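Local coordinates for chymotrypsin (Cellulomonas bogoriensis, PDB 2EA3), which probably cleaves peptide bonds as a secreted bacterial serine endopeptidase of the chymotrypsin (S1) family, this chain being its protease domain, at residues Y9-R14 against T36-A41; T109-S114 against G124-T129. All blocks are in the same frame, centred on the assembly; numbering follows the deposited sequence.

Contact 1: Y9-R14 against T36-A41; sequences YTIGGR and TGATTA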
loop_
_atom_site.group_PDB
_atom_site.type_symbol
_atom_site.label_atom_id
_atom_site.label_comp_id
_atom_site.label_asym_id
_atom_site.label_seq_id
_atom_site.Cartn_x
_atom_site.Cartn_y
_atom_site.Cartn_z
ATOM N N TYR A 9 -5.691 5.825 7.321
ATOM C CA TYR A 9 -6.989 5.399 7.836
ATOM C C TYR A 9 -6.716 4.923 9.245
ATOM O O TYR A 9 -5.564 4.774 9.635
ATOM C CB TYR A 9 -7.632 4.313 6.964
ATOM C CG TYR A 9 -6.855 3.010 6.882
ATOM C CD1 TYR A 9 -7.241 1.903 7.654
ATOM C CD2 TYR A 9 -5.754 2.875 6.027
ATOM C CE1 TYR A 9 -6.539 0.691 7.575
ATOM C CE2 TYR A 9 -5.044 1.675 5.959
ATOM C CZ TYR A 9 -5.453 0.585 6.730
ATOM O OH TYR A 9 -4.766 -0.615 6.662
ATOM N N THR A 10 -7.757 4.711 10.035
ATOM C CA THR A 10 -7.495 4.293 11.399
ATOM C C THR A 10 -8.083 2.920 11.668
ATOM O O THR A 10 -9.091 2.524 11.051
ATOM C CB THR A 10 -8.039 5.281 12.424
ATOM O OG1 THR A 10 -9.437 5.441 12.188
ATOM C CG2 THR A 10 -7.309 6.646 12.312
ATOM N N ILE A 11 -7.435 2.198 12.571
ATOM C CA ILE A 11 -7.953 0.902 13.039
ATOM C C ILE A 11 -7.956 0.938 14.559
ATOM O O ILE A 11 -6.898 1.089 15.164
ATOM C CB ILE A 11 -7.089 -0.294 12.569
ATOM C CG1 ILE A 11 -6.890 -0.275 11.059
ATOM C CG2 ILE A 11 -7.758 -1.619 12.986
ATOM C CD1 ILE A 11 -5.683 -1.035 10.609
ATOM N N GLY A 12 -9.135 0.801 15.165
ATOM C CA GLY A 12 -9.273 0.991 16.612
ATOM C C GLY A 12 -8.686 2.323 17.067
ATOM O O GLY A 12 -8.059 2.411 18.126
ATOM N N GLY A 13 -8.852 3.356 16.249
ATOM C CA GLY A 13 -8.372 4.697 16.608
ATOM C C GLY A 13 -6.918 5.003 16.295
ATOM O O GLY A 13 -6.482 6.160 16.383
ATOM N N ARG A 14 -6.161 3.985 15.900
ATOM C CA ARG A 14 -4.729 4.146 15.680
ATOM C C ARG A 14 -4.454 4.316 14.191
ATOM O O ARG A 14 -4.957 3.544 13.380
ATOM C CB ARG A 14 -3.983 2.921 16.216
ATOM C CG ARG A 14 -2.483 2.943 16.004
ATOM C CD ARG A 14 -1.739 3.900 16.940
ATOM N NE ARG A 14 -0.299 3.779 16.728
ATOM C CZ ARG A 14 0.364 4.393 15.753
ATOM N NH1 ARG A 14 1.674 4.211 15.616
ATOM N NH2 ARG A 14 -0.277 5.197 14.919
ATOM N N THR A 36 -8.553 -10.059 9.514
ATOM C CA THR A 36 -9.922 -10.190 9.032
ATOM C C THR A 36 -10.920 -9.909 10.149
ATOM O O THR A 36 -10.744 -10.395 11.276
ATOM C CB THR A 36 -10.138 -11.605 8.439
ATOM O OG1 THR A 36 -9.290 -11.761 7.295
ATOM C CG2 THR A 36 -11.569 -11.817 8.028
ATOM N N GLY A 37 -11.949 -9.121 9.830
ATOM C CA GLY A 37 -12.958 -8.694 10.807
ATOM C C GLY A 37 -12.674 -7.388 11.539
ATOM O O GLY A 37 -13.582 -6.815 12.124
ATOM N N ALA A 38 -11.424 -6.905 11.520
ATOM C CA ALA A 38 -11.097 -5.626 12.160
ATOM C C ALA A 38 -11.806 -4.500 11.418
ATOM O O ALA A 38 -12.022 -4.577 10.212
ATOM C CB ALA A 38 -9.564 -5.386 12.212
ATOM N N THR A 39 -12.205 -3.469 12.143
ATOM C CA THR A 39 -12.944 -2.396 11.514
ATOM C C THR A 39 -12.022 -1.187 11.381
ATOM O O THR A 39 -11.132 -0.972 12.207
ATOM C CB THR A 39 -14.219 -2.036 12.300
ATOM O OG1 THR A 39 -13.852 -1.647 13.611
ATOM C CG2 THR A 39 -15.149 -3.241 12.404
ATOM N N THR A 40 -12.238 -0.422 10.323
ATOM C CA THR A 40 -11.505 0.811 10.075
ATOM C C THR A 40 -12.412 2.036 10.173
ATOM O O THR A 40 -13.634 1.919 10.094
ATOM C CB THR A 40 -10.885 0.795 8.661
ATOM O OG1 THR A 40 -11.923 0.693 7.689
ATOM C CG2 THR A 40 -9.936 -0.414 8.495
ATOM N N ALA A 41 -11.799 3.210 10.333
ATOM C CA ALA A 41 -12.512 4.475 10.158
ATOM C C ALA A 41 -11.719 5.335 9.172
ATOM O O ALA A 41 -10.525 5.094 8.960
ATOM C CB ALA A 41 -12.685 5.199 11.498
#
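Ala38 meets Ile11 at the loop end of the 36-41 segment, its CB 4.2 Å from Ile11 CG2. That methyl branch stands anti to the Ile11 backbone N (chi1, measured to CG1, is -53°), which carries it towards the second segment, and Phe47 of strand 45-51 touches both residues. One residue on, Thr39 contributes its backbone: its carbonyl O lies 3.5 Å from the same Ile11 CG2, while its side chain plays little part. Thr40 turns inward. Its CG2 lies 3.7 Å from Tyr9 CD1 and equally near CE1, approaching the ring obliquely, and Ile11 CG1, on the same face of the strand as Tyr9, lies 4.0 Å from that methyl, Thr40 CG2. The Thr40 hydroxyl is spent on the carbonyl of Pro43. Here the two outermost strands of the N-terminal six-stranded antiparallel barrel of the chymotrypsin fold, 8-11 and 39-41, come together and close it, with Tyr9, Ile11 and Thr40 on the inward face. Tyr9 is anchored deeper in that barrel by a hydrogen bond between its OH and Thr29 OG1 and an edge-to-face contact with Phe27. Also at Thr40, CA sends a CA-H...O contact to Thr10 O. Ala41 supplies the firm bonds of the seam: Thr10 N gives a nearly straight bond to Ala41 O (3.0 Å, 177° at the hydrogen), and Ala41 N returns one to Thr10 O at 2.9 Å. On the outer face Thr10 OG1 rests 3.3 Å from Ala41 CB.

Contact 2: T109-S114 against G124-T129; sequences TALNSS and GLIRTT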
loop_
_atom_site.group_PDB
_atom_site.type_symbol
_atom_site.label_atom_id
_atom_site.label_comp_id
_atom_site.label_asym_id
_atom_site.label_seq_id
_atom_site.Cartn_x
_atom_site.Cartn_y
_atom_site.Cartn_z
ATOM N N THR A 109 15.185 -2.182 -6.662
ATOM C CA THR A 109 16.511 -2.816 -6.739
ATOM C C THR A 109 16.498 -4.330 -6.788
ATOM O O THR A 109 17.503 -4.940 -7.130
ATOM C CB THR A 109 17.447 -2.365 -5.599
ATOM O OG1 THR A 109 16.889 -2.737 -4.342
ATOM C CG2 THR A 109 17.688 -0.868 -5.655
ATOM N N ALA A 110 15.376 -4.935 -6.423
ATOM C CA ALA A 110 15.196 -6.383 -6.504
ATOM C C ALA A 110 13.730 -6.727 -6.482
ATOM O O ALA A 110 12.908 -5.958 -5.979
ATOM C CB ALA A 110 15.907 -7.104 -5.348
ATOM N N LEU A 111 13.411 -7.888 -7.049
ATOM C CA LEU A 111 12.093 -8.487 -6.940
ATOM C C LEU A 111 12.216 -9.812 -6.191
ATOM O O LEU A 111 13.317 -10.373 -6.064
ATOM C CB LEU A 111 11.479 -8.691 -8.330
ATOM C CG LEU A 111 11.408 -7.474 -9.260
ATOM C CD1 LEU A 111 11.007 -7.945 -10.674
ATOM C CD2 LEU A 111 10.469 -6.385 -8.738
ATOM N N ASN A 112 11.092 -10.300 -5.682
ATOM C CA ASN A 112 11.057 -11.550 -4.903
ATOM C C ASN A 112 12.096 -11.608 -3.769
ATOM O O ASN A 112 12.773 -12.623 -3.592
ATOM C CB ASN A 112 11.182 -12.773 -5.827
ATOM C CG ASN A 112 10.447 -14.005 -5.283
ATOM O OD1 ASN A 112 9.543 -13.898 -4.456
ATOM N ND2 ASN A 112 10.835 -15.185 -5.760
ATOM N N SER A 113 12.219 -10.512 -3.017
ATOM C CA SER A 113 13.071 -10.445 -1.832
ATOM C C SER A 113 12.328 -10.997 -0.624
ATOM O O SER A 113 11.099 -10.981 -0.580
ATOM C CB SER A 113 13.437 -8.991 -1.522
ATOM O OG SER A 113 14.403 -8.519 -2.422
ATOM N N SER A 114 13.088 -11.449 0.364
ATOM C CA SER A 114 12.531 -11.901 1.637
ATOM C C SER A 114 13.029 -10.983 2.746
ATOM O O SER A 114 14.155 -10.449 2.682
ATOM C CB SER A 114 12.952 -13.345 1.930
ATOM O OG SER A 114 12.266 -14.265 1.090
ATOM N N GLY A 124 8.591 -12.697 -1.505
ATOM C CA GLY A 124 7.968 -12.208 -2.727
ATOM C C GLY A 124 7.890 -10.705 -2.839
ATOM O O GLY A 124 7.071 -10.195 -3.620
ATOM N N LEU A 125 8.747 -10.004 -2.088
ATOM C CA LEU A 125 8.668 -8.542 -1.960
ATOM C C LEU A 125 9.510 -7.779 -2.968
ATOM O O LEU A 125 10.574 -8.249 -3.401
ATOM C CB LEU A 125 9.097 -8.116 -0.554
ATOM C CG LEU A 125 8.210 -8.653 0.576
ATOM C CD1 LEU A 125 8.762 -8.230 1.910
ATOM C CD2 LEU A 125 6.766 -8.162 0.408
ATOM N N ILE A 126 9.028 -6.593 -3.323
ATOM C CA ILE A 126 9.780 -5.647 -4.143
ATOM C C ILE A 126 10.724 -4.868 -3.220
ATOM O O ILE A 126 10.278 -4.209 -2.281
ATOM C CB ILE A 126 8.846 -4.636 -4.849
ATOM C CG1 ILE A 126 7.834 -5.364 -5.738
ATOM C CG2 ILE A 126 9.669 -3.633 -5.660
ATOM C CD1 ILE A 126 6.684 -4.487 -6.179
ATOM N N ARG A 127 12.024 -4.957 -3.468
ATOM C CA ARG A 127 12.999 -4.191 -2.689
ATOM C C ARG A 127 13.274 -2.851 -3.369
ATOM O O ARG A 127 13.465 -2.802 -4.585
ATOM C CB ARG A 127 14.300 -4.992 -2.546
ATOM C CG ARG A 127 15.288 -4.383 -1.567
ATOM C CD ARG A 127 16.584 -5.192 -1.492
ATOM N NE ARG A 127 17.661 -4.306 -1.051
ATOM C CZ ARG A 127 18.289 -4.371 0.123
ATOM N NH1 ARG A 127 17.994 -5.318 1.008
ATOM N NH2 ARG A 127 19.242 -3.486 0.404
ATOM N N THR A 128 13.295 -1.770 -2.586
ATOM C CA THR A 128 13.568 -0.423 -3.140
ATOM C C THR A 128 14.468 0.427 -2.258
ATOM O O THR A 128 14.679 0.104 -1.088
ATOM C CB THR A 128 12.283 0.414 -3.322
ATOM O OG1 THR A 128 11.861 0.929 -2.041
ATOM C CG2 THR A 128 11.149 -0.426 -3.986
ATOM N N THR A 129 14.912 1.559 -2.809
ATOM C CA THR A 129 15.696 2.555 -2.057
ATOM C C THR A 129 14.777 3.667 -1.549
ATOM O O THR A 129 15.249 4.730 -1.125
ATOM C CB THR A 129 16.753 3.215 -2.962
ATOM O OG1 THR A 129 16.095 3.801 -4.082
ATOM C CG2 THR A 129 17.754 2.194 -3.465
HETATM O O HOH W 1 17.906 -1.756 -2.043
HETATM O O HOH W 2 11.185 -14.356 -1.576
HETATM O O HOH W 3 8.566 -9.138 -6.110
#
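Arg127 reaches out across the 109-114 segment, over Ala110, with CG anti to its backbone N (chi1 -171°) and the chain extended as far as NE. Its CB packs against two neighbours, 3.9 Å from Ala110 CB and 3.5 Å from Ser113 OG. CG then passes 3.6 Å from Thr109 OG1, and CD runs on between that hydroxyl and Ser113 OG. At NE the chain turns polar: it donates to a water at 2.7 Å, which is also hydrogen-bonded to Thr109 OG1, and the threonine hydroxyl itself lies at the edge of the guanidinium, in its plane. Phe165 and Thr163 of strand 161-168 also touch this side chain. With the arginine cut back to an alanine, the bridging water is likely to lose its NE donor and Thr109 OG1 the CG and CD that cover it.

The backbone beneath is, up to Ala110, an antiparallel pairing of strands 102-110 and 125-128 in the C-terminal barrel of the chymotrypsin fold, interrupted by bulges. Thr109 and Ala110 both face Arg127 in a classic bulge: Thr109 N bonds Arg127 O at 2.8 Å, whereas the bond from Ala110 N is weak. Arg127 N answers to Ala110 O, also at 2.8 Å. Beyond the corner at Leu111 and Asn112 the register has shifted by one, and Ser113, now on strand 113-117, exchanges two bonds with Leu125. Asn112 and Ser113 facing Leu125 form a G1 bulge, as do Gly124 and Leu125 facing Ser113. A water accepting from Asn112 N and donating to Gly124 O joins the two corners. Leu111 CD2 lies alongside Ile126 CG1, 4.1 Å away.

In the fold
The two contacts belong to different barrels of the double-barrel protease, on opposite sides of the chain's centre, their nearest atoms about 15 Å apart. Contact 1 joins the first and fourth strands of the N-terminal barrel; contact 2 pairs the second and third strands of the C-terminal one and also takes in the start of strand 113-117, so they are not equivalent seams. Both are partly buried. In contact 1 the buried side is mostly apolar, gathered round an aromatic ring, its two hydroxyls hydrogen-bonded, and a single pair of residues supplies the firm bonds. Contact 2 buries more surface, is threaded by bulges and bridging waters, and carries a long charged side chain across its outward side.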